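Local coordinates for protein N-alpha-acetyltransferase 35, NatC auxiliary subunit (Saccharomyces cerevisiae, PDB 6YGA) that serves as the auxiliary subunit of the NatC N-terminal acetyltransferase, which acetylates the N-terminal methionine of the L-A virus Gag protein, at residues Asp194-Ser199 and Cys229-Glu234; Glu249-Ala254 and Thr302-Val307; Trp470-Leu475 and Asn546-Leu551; Cys676-Thr681 and Asn720-Gln725. One frame throughout, in Å; residues are numbered along the deposited sequence.

In the fold
Along this mainly helical chain the four contacts follow one another in series, each closing before the next opens. Interactions 1 and 2 adjoin, with centres about 16 Å apart; Cys229 of helix 215-231 rests on Leu250 of helix 245-260, and Leu230 on Leu303 of helix 298-311. Interactions 3 and 4 form a second pair, centres about 14 Å apart, where Leu551 of helix 511-564 meets both Leu678 and Phe722, within the region assigned to TPR repeats. Interactions 1 and 3 lie about 51 Å apart between centres, on opposite sides of the chain's centre, so the contacts fall into two separate packing regions, each joining its own set of helices.

Interaction 1 of 4, residues Asp194-Ser199 and Cys229-Glu234; sequences DVVINS and CLVHLE
Ile197 reaches across to His232 with its side chain lying at about a right angle to that of the histidine, and its terminal methyl makes the close approach, CD1 standing 3.3 Å from His232 NE2. The methyl comes to the imidazole obliquely, nearest the NE2 and CE1 end of the ring. With CG1 beside the backbone N (chi1 -60°) and CD1 extended beyond it, the isoleucine branch also runs past Val231 in the opposite sense, Ile197 CG1 lying 4.1 Å from Val231 CG1. Val196, one residue earlier on helix 193-209, meets the same valine at a slant: its CG1 is 4.0 Å from Val231 CG2 and about as far from the other methyl. Val231 of helix 215-231 thus faces two consecutive residues. Behind them, Tyr157 of helix 142-167 touches both Val196 and Val231, making this a three-helix junction. The imidazole is stacked with His246, and its ND1 is satisfied by a hydrogen bond to Asp235, outside the two segments; both interactions restrain the ring against which Ile197 packs. No hydrogen bond or salt bridge joins the segments directly, which implies that the contact rests on van der Waals packing of methyl groups on one another and on the imidazole.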
# COMPACT_ATOMS: atom_id res chain seq x y z
N ASP B 194 29.62 7.18 15.60
CA ASP B 194 30.76 6.74 16.40
C ASP B 194 30.45 6.82 17.89
O ASP B 194 30.80 5.91 18.66
CB ASP B 194 32.00 7.57 16.07
CG ASP B 194 32.37 7.48 14.60
OD1 ASP B 194 32.20 6.40 14.00
OD2 ASP B 194 32.84 8.50 14.05
N VAL B 195 29.78 7.89 18.32
CA VAL B 195 29.45 8.05 19.74
C VAL B 195 28.46 6.97 20.18
O VAL B 195 28.60 6.39 21.26
CB VAL B 195 28.89 9.46 20.00
CG1 VAL B 195 28.50 9.62 21.46
CG2 VAL B 195 29.92 10.51 19.59
N VAL B 196 27.47 6.67 19.33
CA VAL B 196 26.46 5.68 19.69
C VAL B 196 27.07 4.29 19.81
O VAL B 196 26.78 3.55 20.75
CB VAL B 196 25.31 5.72 18.66
CG1 VAL B 196 24.27 4.66 18.99
CG2 VAL B 196 24.67 7.10 18.63
N ILE B 197 27.94 3.92 18.86
CA ILE B 197 28.56 2.60 18.90
C ILE B 197 29.50 2.49 20.10
O ILE B 197 29.54 1.46 20.78
CB ILE B 197 29.28 2.30 17.58
CG1 ILE B 197 28.30 2.33 16.42
CG2 ILE B 197 29.98 0.95 17.63
CD1 ILE B 197 28.96 2.23 15.07
N ASN B 198 30.25 3.56 20.38
CA ASN B 198 31.13 3.55 21.55
C ASN B 198 30.32 3.46 22.84
O ASN B 198 30.70 2.74 23.77
CB ASN B 198 32.01 4.80 21.56
CG ASN B 198 33.07 4.77 20.47
OD1 ASN B 198 33.38 3.72 19.92
ND2 ASN B 198 33.63 5.94 20.16
N SER B 199 29.20 4.18 22.91
CA SER B 199 28.35 4.12 24.10
C SER B 199 27.81 2.71 24.32
O SER B 199 27.77 2.22 25.45
CB SER B 199 27.20 5.12 23.98
OG SER B 199 26.25 4.94 25.02
N CYS B 229 24.12 -3.67 15.78
CA CYS B 229 23.93 -4.04 14.38
C CYS B 229 22.91 -3.14 13.70
O CYS B 229 23.08 -2.77 12.54
CB CYS B 229 23.50 -5.51 14.29
SG CYS B 229 24.73 -6.68 14.90
N LEU B 230 21.83 -2.78 14.41
CA LEU B 230 20.82 -1.90 13.82
C LEU B 230 21.39 -0.51 13.55
O LEU B 230 21.01 0.14 12.57
CB LEU B 230 19.59 -1.82 14.72
CG LEU B 230 18.82 -3.12 14.96
CD1 LEU B 230 17.82 -2.96 16.11
CD2 LEU B 230 18.11 -3.56 13.69
N VAL B 231 22.28 -0.04 14.42
CA VAL B 231 22.92 1.25 14.21
C VAL B 231 23.83 1.21 12.98
O VAL B 231 24.02 2.23 12.30
CB VAL B 231 23.69 1.67 15.48
CG1 VAL B 231 24.45 2.96 15.25
CG2 VAL B 231 22.73 1.81 16.65
N HIS B 232 24.38 0.04 12.66
CA HIS B 232 25.27 -0.10 11.52
C HIS B 232 24.54 -0.21 10.19
O HIS B 232 25.20 -0.36 9.16
CB HIS B 232 26.15 -1.33 11.71
CG HIS B 232 27.41 -1.07 12.48
ND1 HIS B 232 28.51 -0.45 11.92
CD2 HIS B 232 27.74 -1.33 13.76
CE1 HIS B 232 29.46 -0.35 12.83
NE2 HIS B 232 29.02 -0.88 13.96
N LEU B 233 23.21 -0.15 10.18
CA LEU B 233 22.48 -0.30 8.92
C LEU B 233 22.70 0.89 8.00
O LEU B 233 22.54 0.76 6.78
CB LEU B 233 20.99 -0.51 9.18
CG LEU B 233 20.58 -1.91 9.65
CD1 LEU B 233 19.08 -1.96 9.92
CD2 LEU B 233 20.97 -2.95 8.62
N GLU B 234 23.05 2.05 8.55
CA GLU B 234 23.28 3.21 7.71
C GLU B 234 24.55 3.09 6.88
O GLU B 234 24.74 3.89 5.95
CB GLU B 234 23.33 4.48 8.56
CG GLU B 234 24.60 4.65 9.36
CD GLU B 234 24.73 6.03 9.96
OE1 GLU B 234 23.69 6.70 10.15
OE2 GLU B 234 25.88 6.46 10.23

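Interaction 2 of 4, residues Glu249-Ala254 and Thr302-Val307; sequences ELIENA and TLANDV
Leu250 and Ile251 of helix 245-260 pack on Ala304 of helix 298-311 in an antiparallel helix pair, with helix 215-231 as the neighbour that packs on Leu250. The axes of the two short segments come within 9.3 Å and cross at -160°, and a small residue at the crossing suits such a spacing: Ile251 and Ala304 are the nearest residues of the two backbones, their CA atoms 6.7 Å apart. Leu250 comes first along the helix. Its CG lies anti to the backbone N (chi1 176°), and one branch does the touching, with CD2 3.9 Å from Ala304 CB. The same leucine also packs on Phe300, one turn before Ala304 and touched by Ala254 as well, and on Ile226 of helix 215-231, so that it sits where three helices meet. Ile251 follows and approaches the alanine methyl more closely, its CG1 lying 3.6 Å from Ala304 CB. Ala304 therefore receives two neighbouring aliphatic side chains on a single methyl, and no hydrogen bond crosses between the segments. Ile251 has one more partner, the side chain of Asn305, which lies at about a right angle to it on the partly exposed flank of the pair. There the terminal methyl of the isoleucine makes the approach, and Ile251 CD1 is 4.1 Å from Asn305 CG.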
# COMPACT_ATOMS: atom_id res chain seq x y z
N GLU B 249 25.85 -11.06 12.27
CA GLU B 249 25.78 -11.00 13.72
C GLU B 249 24.35 -10.76 14.20
O GLU B 249 23.93 -11.31 15.22
CB GLU B 249 26.71 -9.91 14.26
CG GLU B 249 28.17 -10.11 13.94
CD GLU B 249 29.02 -8.95 14.39
OE1 GLU B 249 28.64 -8.28 15.38
OE2 GLU B 249 30.07 -8.69 13.76
N LEU B 250 23.60 -9.93 13.47
CA LEU B 250 22.22 -9.68 13.83
C LEU B 250 21.39 -10.96 13.77
O LEU B 250 20.51 -11.18 14.62
CB LEU B 250 21.62 -8.61 12.92
CG LEU B 250 20.14 -8.29 13.09
CD1 LEU B 250 19.85 -7.84 14.51
CD2 LEU B 250 19.70 -7.23 12.09
N ILE B 251 21.67 -11.81 12.79
CA ILE B 251 20.95 -13.08 12.67
C ILE B 251 21.33 -14.02 13.80
O ILE B 251 20.47 -14.65 14.43
CB ILE B 251 21.21 -13.71 11.29
CG1 ILE B 251 20.59 -12.86 10.18
CG2 ILE B 251 20.68 -15.13 11.23
CD1 ILE B 251 21.03 -13.24 8.78
N GLU B 252 22.63 -14.14 14.08
CA GLU B 252 23.09 -15.05 15.13
C GLU B 252 22.51 -14.66 16.48
O GLU B 252 22.01 -15.51 17.23
CB GLU B 252 24.62 -15.05 15.19
CG GLU B 252 25.29 -15.50 13.90
CD GLU B 252 26.77 -15.16 13.88
OE1 GLU B 252 27.24 -14.52 14.84
OE2 GLU B 252 27.45 -15.54 12.90
N ASN B 253 22.57 -13.37 16.82
CA ASN B 253 22.10 -12.92 18.12
C ASN B 253 20.58 -13.04 18.23
O ASN B 253 20.06 -13.37 19.31
CB ASN B 253 22.55 -11.49 18.38
CG ASN B 253 24.04 -11.39 18.61
OD1 ASN B 253 24.83 -12.03 17.92
ND2 ASN B 253 24.43 -10.59 19.59
N ALA B 254 19.86 -12.79 17.14
CA ALA B 254 18.41 -12.97 17.17
C ALA B 254 18.05 -14.44 17.37
O ALA B 254 17.08 -14.76 18.06
CB ALA B 254 17.79 -12.43 15.88
N THR B 302 14.29 -11.69 9.39
CA THR B 302 13.70 -11.28 8.12
C THR B 302 14.29 -9.97 7.64
O THR B 302 14.58 -9.81 6.45
CB THR B 302 12.18 -11.17 8.27
OG1 THR B 302 11.64 -12.43 8.68
CG2 THR B 302 11.54 -10.76 6.95
N LEU B 303 14.49 -9.02 8.55
CA LEU B 303 15.09 -7.74 8.17
C LEU B 303 16.51 -7.92 7.66
O LEU B 303 16.90 -7.32 6.65
CB LEU B 303 15.07 -6.78 9.36
CG LEU B 303 15.94 -5.54 9.22
CD1 LEU B 303 15.40 -4.62 8.14
CD2 LEU B 303 16.04 -4.81 10.55
N ALA B 304 17.30 -8.76 8.33
CA ALA B 304 18.70 -8.91 7.95
C ALA B 304 18.85 -9.59 6.60
O ALA B 304 19.67 -9.18 5.78
CB ALA B 304 19.46 -9.69 9.03
N ASN B 305 18.06 -10.64 6.35
CA ASN B 305 18.18 -11.35 5.07
C ASN B 305 17.67 -10.49 3.92
O ASN B 305 18.22 -10.55 2.81
CB ASN B 305 17.42 -12.67 5.13
CG ASN B 305 18.12 -13.71 5.97
OD1 ASN B 305 17.52 -14.32 6.85
ND2 ASN B 305 19.41 -13.92 5.71
N ASP B 306 16.63 -9.69 4.15
CA ASP B 306 16.12 -8.83 3.09
C ASP B 306 17.13 -7.77 2.69
O ASP B 306 17.30 -7.47 1.50
CB ASP B 306 14.80 -8.19 3.53
CG ASP B 306 13.66 -9.19 3.58
OD1 ASP B 306 13.89 -10.38 3.29
OD2 ASP B 306 12.52 -8.79 3.91
N VAL B 307 17.82 -7.19 3.68
CA VAL B 307 18.87 -6.22 3.38
C VAL B 307 20.04 -6.89 2.68
O VAL B 307 20.63 -6.33 1.75
CB VAL B 307 19.30 -5.49 4.66
CG1 VAL B 307 20.55 -4.65 4.42
CG2 VAL B 307 18.17 -4.62 5.19

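Interaction 3 of 4, residues Trp470-Leu475 and Asn546-Leu551; sequences WYVYYL and NITKSL. With EDO (1,2-ethanediol), chain C; EDO (1,2-ethanediol), chain D.
Tyr473 and Lys549 account for most of the surface buried where helix 465-506 packs on helix 511-564, the two arms of a long antiparallel helical hairpin in the region assigned to TPR repeats. The backbones are very near here, with Tyr473 CA 5.1 Å from Lys549 CA, which leaves the larger side chains to lie alongside the partner helix. Tyr473 holds CG anti to its own N (chi1 171°), and the ring turns an edge to the neighbouring backbone: CD1 is 3.4 Å from Lys549 O, which lies in the plane of the ring. Lys549 CG lies over the CD1-CE1 side of the ring, well out of its plane, 3.5 Å from Tyr473 CD1 and almost as close to CE1. The lysine chain bends at chi3 (67°) beyond this point, and its ammonium group forms a long, weak ion pair with Glu480, a residue farther along the helix of Tyr473. Cys552 and Leu553 extend the surface on which the tyrosine packs. Val472 and Thr548 add a looser methyl contact, and Val472 also touches Ser451 and Leu452 of helix 433-456, bringing a third helix to the contact. Two ethanediol molecules, probably from the crystallisation liquor, border helix 511-564. One is hydrogen-bonded to Thr548, whose OG1 lies 2.6 Å from O1 of the diol.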
# COMPACT_ATOMS: atom_id res chain seq x y z
N TRP B 470 -8.06 -13.53 -21.90
CA TRP B 470 -7.98 -13.50 -23.36
C TRP B 470 -7.26 -12.24 -23.84
O TRP B 470 -6.55 -12.28 -24.85
CB TRP B 470 -9.36 -13.59 -23.99
CG TRP B 470 -9.28 -13.56 -25.48
CD1 TRP B 470 -9.00 -14.61 -26.30
CD2 TRP B 470 -9.46 -12.42 -26.33
NE1 TRP B 470 -8.99 -14.19 -27.61
CE2 TRP B 470 -9.27 -12.85 -27.65
CE3 TRP B 470 -9.75 -11.07 -26.09
CZ2 TRP B 470 -9.38 -11.99 -28.74
CZ3 TRP B 470 -9.86 -10.22 -27.17
CH2 TRP B 470 -9.67 -10.68 -28.48
N TYR B 471 -7.45 -11.12 -23.13
CA TYR B 471 -6.73 -9.91 -23.50
C TYR B 471 -5.23 -10.08 -23.33
O TYR B 471 -4.44 -9.61 -24.15
CB TYR B 471 -7.24 -8.72 -22.69
CG TYR B 471 -6.53 -7.42 -22.99
CD1 TYR B 471 -6.60 -6.84 -24.25
CD2 TYR B 471 -5.79 -6.77 -22.01
CE1 TYR B 471 -5.95 -5.66 -24.53
CE2 TYR B 471 -5.14 -5.59 -22.28
CZ TYR B 471 -5.22 -5.04 -23.54
OH TYR B 471 -4.57 -3.86 -23.81
N VAL B 472 -4.82 -10.79 -22.27
CA VAL B 472 -3.39 -11.01 -22.05
C VAL B 472 -2.85 -12.01 -23.07
O VAL B 472 -1.72 -11.88 -23.55
CB VAL B 472 -3.13 -11.45 -20.60
CG1 VAL B 472 -1.65 -11.78 -20.40
CG2 VAL B 472 -3.55 -10.35 -19.65
N TYR B 473 -3.65 -13.03 -23.40
CA TYR B 473 -3.30 -13.90 -24.52
C TYR B 473 -3.12 -13.08 -25.80
O TYR B 473 -2.13 -13.25 -26.52
CB TYR B 473 -4.38 -14.96 -24.71
CG TYR B 473 -4.24 -15.77 -25.97
CD1 TYR B 473 -3.37 -16.85 -26.03
CD2 TYR B 473 -4.98 -15.46 -27.10
CE1 TYR B 473 -3.24 -17.60 -27.18
CE2 TYR B 473 -4.86 -16.20 -28.26
CZ TYR B 473 -3.98 -17.27 -28.29
OH TYR B 473 -3.85 -18.02 -29.44
N TYR B 474 -4.07 -12.19 -26.08
CA TYR B 474 -3.96 -11.30 -27.23
C TYR B 474 -2.69 -10.46 -27.16
O TYR B 474 -1.96 -10.33 -28.15
CB TYR B 474 -5.21 -10.42 -27.30
CG TYR B 474 -5.12 -9.22 -28.20
CD1 TYR B 474 -5.37 -9.33 -29.57
CD2 TYR B 474 -4.82 -7.97 -27.69
CE1 TYR B 474 -5.31 -8.22 -30.39
CE2 TYR B 474 -4.75 -6.86 -28.50
CZ TYR B 474 -4.99 -6.99 -29.85
OH TYR B 474 -4.92 -5.88 -30.67
N LEU B 475 -2.40 -9.88 -25.99
CA LEU B 475 -1.16 -9.11 -25.83
C LEU B 475 0.07 -10.00 -25.99
O LEU B 475 1.04 -9.61 -26.66
CB LEU B 475 -1.13 -8.41 -24.47
CG LEU B 475 -2.13 -7.29 -24.20
CD1 LEU B 475 -1.84 -6.69 -22.83
CD2 LEU B 475 -2.09 -6.24 -25.29
N ASN B 546 5.73 -17.60 -24.46
CA ASN B 546 4.89 -18.71 -24.90
C ASN B 546 4.28 -19.45 -23.72
O ASN B 546 3.17 -19.99 -23.84
CB ASN B 546 5.70 -19.67 -25.78
CG ASN B 546 5.68 -19.27 -27.24
OD1 ASN B 546 4.66 -19.38 -27.91
ND2 ASN B 546 6.82 -18.82 -27.74
N ILE B 547 4.97 -19.48 -22.58
CA ILE B 547 4.37 -20.04 -21.37
C ILE B 547 3.20 -19.18 -20.92
O ILE B 547 2.12 -19.69 -20.61
CB ILE B 547 5.43 -20.19 -20.27
CG1 ILE B 547 6.42 -21.30 -20.63
CG2 ILE B 547 4.78 -20.49 -18.93
CD1 ILE B 547 7.59 -21.38 -19.69
N THR B 548 3.40 -17.86 -20.89
CA THR B 548 2.32 -16.94 -20.55
C THR B 548 1.15 -17.10 -21.52
O THR B 548 -0.01 -17.17 -21.11
CB THR B 548 2.82 -15.50 -20.56
OG1 THR B 548 3.77 -15.31 -19.51
CG2 THR B 548 1.66 -14.53 -20.38
N LYS B 549 1.45 -17.16 -22.82
CA LYS B 549 0.41 -17.28 -23.83
C LYS B 549 -0.39 -18.57 -23.64
O LYS B 549 -1.62 -18.56 -23.70
CB LYS B 549 1.03 -17.24 -25.22
CG LYS B 549 0.14 -16.64 -26.30
CD LYS B 549 0.82 -16.69 -27.66
CE LYS B 549 0.97 -18.13 -28.14
NZ LYS B 549 1.61 -18.23 -29.48
N SER B 550 0.31 -19.68 -23.40
CA SER B 550 -0.38 -20.96 -23.21
C SER B 550 -1.26 -20.95 -21.97
O SER B 550 -2.39 -21.45 -21.99
CB SER B 550 0.64 -22.09 -23.14
OG SER B 550 1.31 -22.27 -24.37
N LEU B 551 -0.76 -20.38 -20.86
CA LEU B 551 -1.52 -20.40 -19.62
C LEU B 551 -2.80 -19.58 -19.74
O LEU B 551 -3.86 -20.02 -19.27
CB LEU B 551 -0.66 -19.89 -18.46
CG LEU B 551 0.45 -20.85 -18.01
CD1 LEU B 551 1.28 -20.21 -16.91
CD2 LEU B 551 -0.14 -22.17 -17.55
C1 EDO C . -0.42 -21.44 -27.44
O1 EDO C . 0.66 -20.95 -26.63
C2 EDO C . -0.05 -22.82 -27.97
O2 EDO C . -1.13 -23.34 -28.76
C1 EDO D . 5.41 -17.12 -17.64
O1 EDO D . 4.35 -16.26 -17.21
C2 EDO D . 6.66 -16.88 -16.81
O2 EDO D . 6.89 -15.48 -16.63

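Interaction 4 of 4, residues Cys676-Thr681 and Asn720-Gln725; sequences CKLKHT and NYFPIQ. With EDO (1,2-ethanediol), chain E.
Phe722 is the first residue of 720-725 to pack against helix 668-701, where Leu678 and Thr681 receive it. The leucine methyl CD1 comes to the ring obliquely, 4.1 Å from Phe722 CE1 and equally near CD1 of the ring. The aromatic group reaches this position with CG beside the backbone N (chi1 -52°), while its CB and carbonyl remain near Thr681, a side chain lying at about a right angle to that of the phenylalanine. Thr681 directs its methyl at the backbone, CG2 standing 3.3 Å from Phe722 O. Its hydroxyl is bonded otherwise: OG1 takes a hydrogen bond from the backbone N of Trp719 and shares a water with the phenylalanine, the water lying 2.8 Å from Thr681 OG1 and donating to Phe722 O at 2.9 Å. That carbonyl, though buried, is thus hydrated. Past Pro723, where the backbone is extended, Ile724 sets its terminal methyl near the helix, with CD1 4.0 Å from Thr681 O. It also packs on Ala684 and Leu685, one turn farther along. Ile724 opens strand 724-729, which pairs antiparallel with strand 708-713 through backbone bonds between Ile724 and Val713, while Leu551 of helix 511-564 touches both Leu678 and Phe722, and Pro723 rests on Phe455 of helix 433-456.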
# COMPACT_ATOMS: atom_id res chain seq x y z
N CYS B 676 9.10 -23.03 -10.12
CA CYS B 676 8.52 -24.15 -9.39
C CYS B 676 7.07 -23.87 -9.02
O CYS B 676 6.20 -24.72 -9.20
CB CYS B 676 9.35 -24.43 -8.13
SG CYS B 676 8.72 -25.80 -7.15
N LYS B 677 6.79 -22.66 -8.52
CA LYS B 677 5.42 -22.28 -8.23
C LYS B 677 4.58 -22.22 -9.49
O LYS B 677 3.40 -22.58 -9.49
CB LYS B 677 5.38 -20.94 -7.50
CG LYS B 677 5.98 -20.98 -6.11
CD LYS B 677 5.88 -19.63 -5.41
CE LYS B 677 6.21 -19.76 -3.93
NZ LYS B 677 6.21 -18.45 -3.24
N LEU B 678 5.17 -21.77 -10.60
CA LEU B 678 4.43 -21.73 -11.85
C LEU B 678 4.10 -23.14 -12.33
O LEU B 678 3.01 -23.39 -12.86
CB LEU B 678 5.23 -20.97 -12.91
CG LEU B 678 4.47 -20.49 -14.14
CD1 LEU B 678 3.31 -19.58 -13.73
CD2 LEU B 678 5.42 -19.76 -15.06
N LYS B 679 5.02 -24.09 -12.14
CA LYS B 679 4.76 -25.47 -12.52
C LYS B 679 3.63 -26.06 -11.68
O LYS B 679 2.80 -26.81 -12.20
CB LYS B 679 6.03 -26.31 -12.38
CG LYS B 679 5.88 -27.73 -12.89
CD LYS B 679 6.96 -28.64 -12.35
CE LYS B 679 8.35 -28.13 -12.69
NZ LYS B 679 9.39 -29.10 -12.28
N HIS B 680 3.60 -25.73 -10.39
CA HIS B 680 2.52 -26.22 -9.52
C HIS B 680 1.16 -25.74 -10.02
O HIS B 680 0.21 -26.52 -10.09
CB HIS B 680 2.76 -25.76 -8.08
CG HIS B 680 3.89 -26.46 -7.40
ND1 HIS B 680 4.51 -25.95 -6.28
CD2 HIS B 680 4.50 -27.64 -7.66
CE1 HIS B 680 5.47 -26.78 -5.89
NE2 HIS B 680 5.48 -27.81 -6.71
N THR B 681 1.05 -24.46 -10.37
CA THR B 681 -0.21 -23.92 -10.87
C THR B 681 -0.62 -24.60 -12.18
O THR B 681 -1.80 -24.92 -12.37
CB THR B 681 -0.09 -22.41 -11.07
OG1 THR B 681 -0.06 -21.76 -9.79
CG2 THR B 681 -1.25 -21.86 -11.89
N ASN B 720 0.02 -17.06 -8.42
CA ASN B 720 -1.37 -16.63 -8.41
C ASN B 720 -1.67 -15.54 -9.45
O ASN B 720 -2.72 -14.89 -9.35
CB ASN B 720 -1.75 -16.15 -7.02
CG ASN B 720 -1.67 -17.27 -6.00
OD1 ASN B 720 -1.81 -18.44 -6.34
ND2 ASN B 720 -1.45 -16.91 -4.74
N TYR B 721 -0.79 -15.34 -10.43
CA TYR B 721 -1.22 -14.60 -11.61
C TYR B 721 -2.23 -15.39 -12.42
O TYR B 721 -2.95 -14.81 -13.24
CB TYR B 721 -0.02 -14.25 -12.50
CG TYR B 721 0.80 -13.06 -12.04
CD1 TYR B 721 0.70 -12.57 -10.74
CD2 TYR B 721 1.69 -12.44 -12.91
CE1 TYR B 721 1.46 -11.49 -10.33
CE2 TYR B 721 2.45 -11.36 -12.50
CZ TYR B 721 2.33 -10.89 -11.21
OH TYR B 721 3.09 -9.81 -10.81
N PHE B 722 -2.31 -16.71 -12.21
CA PHE B 722 -3.23 -17.59 -12.92
C PHE B 722 -4.00 -18.40 -11.88
O PHE B 722 -3.65 -19.55 -11.60
CB PHE B 722 -2.48 -18.50 -13.89
CG PHE B 722 -1.55 -17.78 -14.82
CD1 PHE B 722 -0.22 -17.58 -14.47
CD2 PHE B 722 -1.99 -17.29 -16.04
CE1 PHE B 722 0.65 -16.92 -15.32
CE2 PHE B 722 -1.13 -16.63 -16.90
CZ PHE B 722 0.19 -16.44 -16.54
N PRO B 723 -5.04 -17.82 -11.28
CA PRO B 723 -5.81 -18.56 -10.28
C PRO B 723 -6.58 -19.71 -10.91
O PRO B 723 -6.78 -19.77 -12.12
CB PRO B 723 -6.76 -17.50 -9.70
CG PRO B 723 -6.89 -16.50 -10.79
CD PRO B 723 -5.56 -16.46 -11.48
N ILE B 724 -7.01 -20.63 -10.05
CA ILE B 724 -7.75 -21.81 -10.49
C ILE B 724 -9.24 -21.49 -10.43
O ILE B 724 -9.77 -21.15 -9.37
CB ILE B 724 -7.41 -23.03 -9.61
CG1 ILE B 724 -5.89 -23.20 -9.49
CG2 ILE B 724 -8.05 -24.28 -10.17
CD1 ILE B 724 -5.21 -23.52 -10.79
N GLN B 725 -9.92 -21.62 -11.57
CA GLN B 725 -11.36 -21.38 -11.64
C GLN B 725 -12.07 -22.60 -11.08
O GLN B 725 -12.20 -23.63 -11.75
CB GLN B 725 -11.78 -21.09 -13.08
CG GLN B 725 -11.08 -19.88 -13.69
CD GLN B 725 -11.48 -19.62 -15.13
OE1 GLN B 725 -12.65 -19.40 -15.44
NE2 GLN B 725 -10.49 -19.65 -16.03
C1 EDO E . 7.75 -32.30 -13.79
O1 EDO E . 9.00 -31.62 -13.93
C2 EDO E . 7.78 -33.17 -12.54
O2 EDO E . 7.87 -32.33 -11.38
O HOH W 1 -2.69 -20.89 -9.18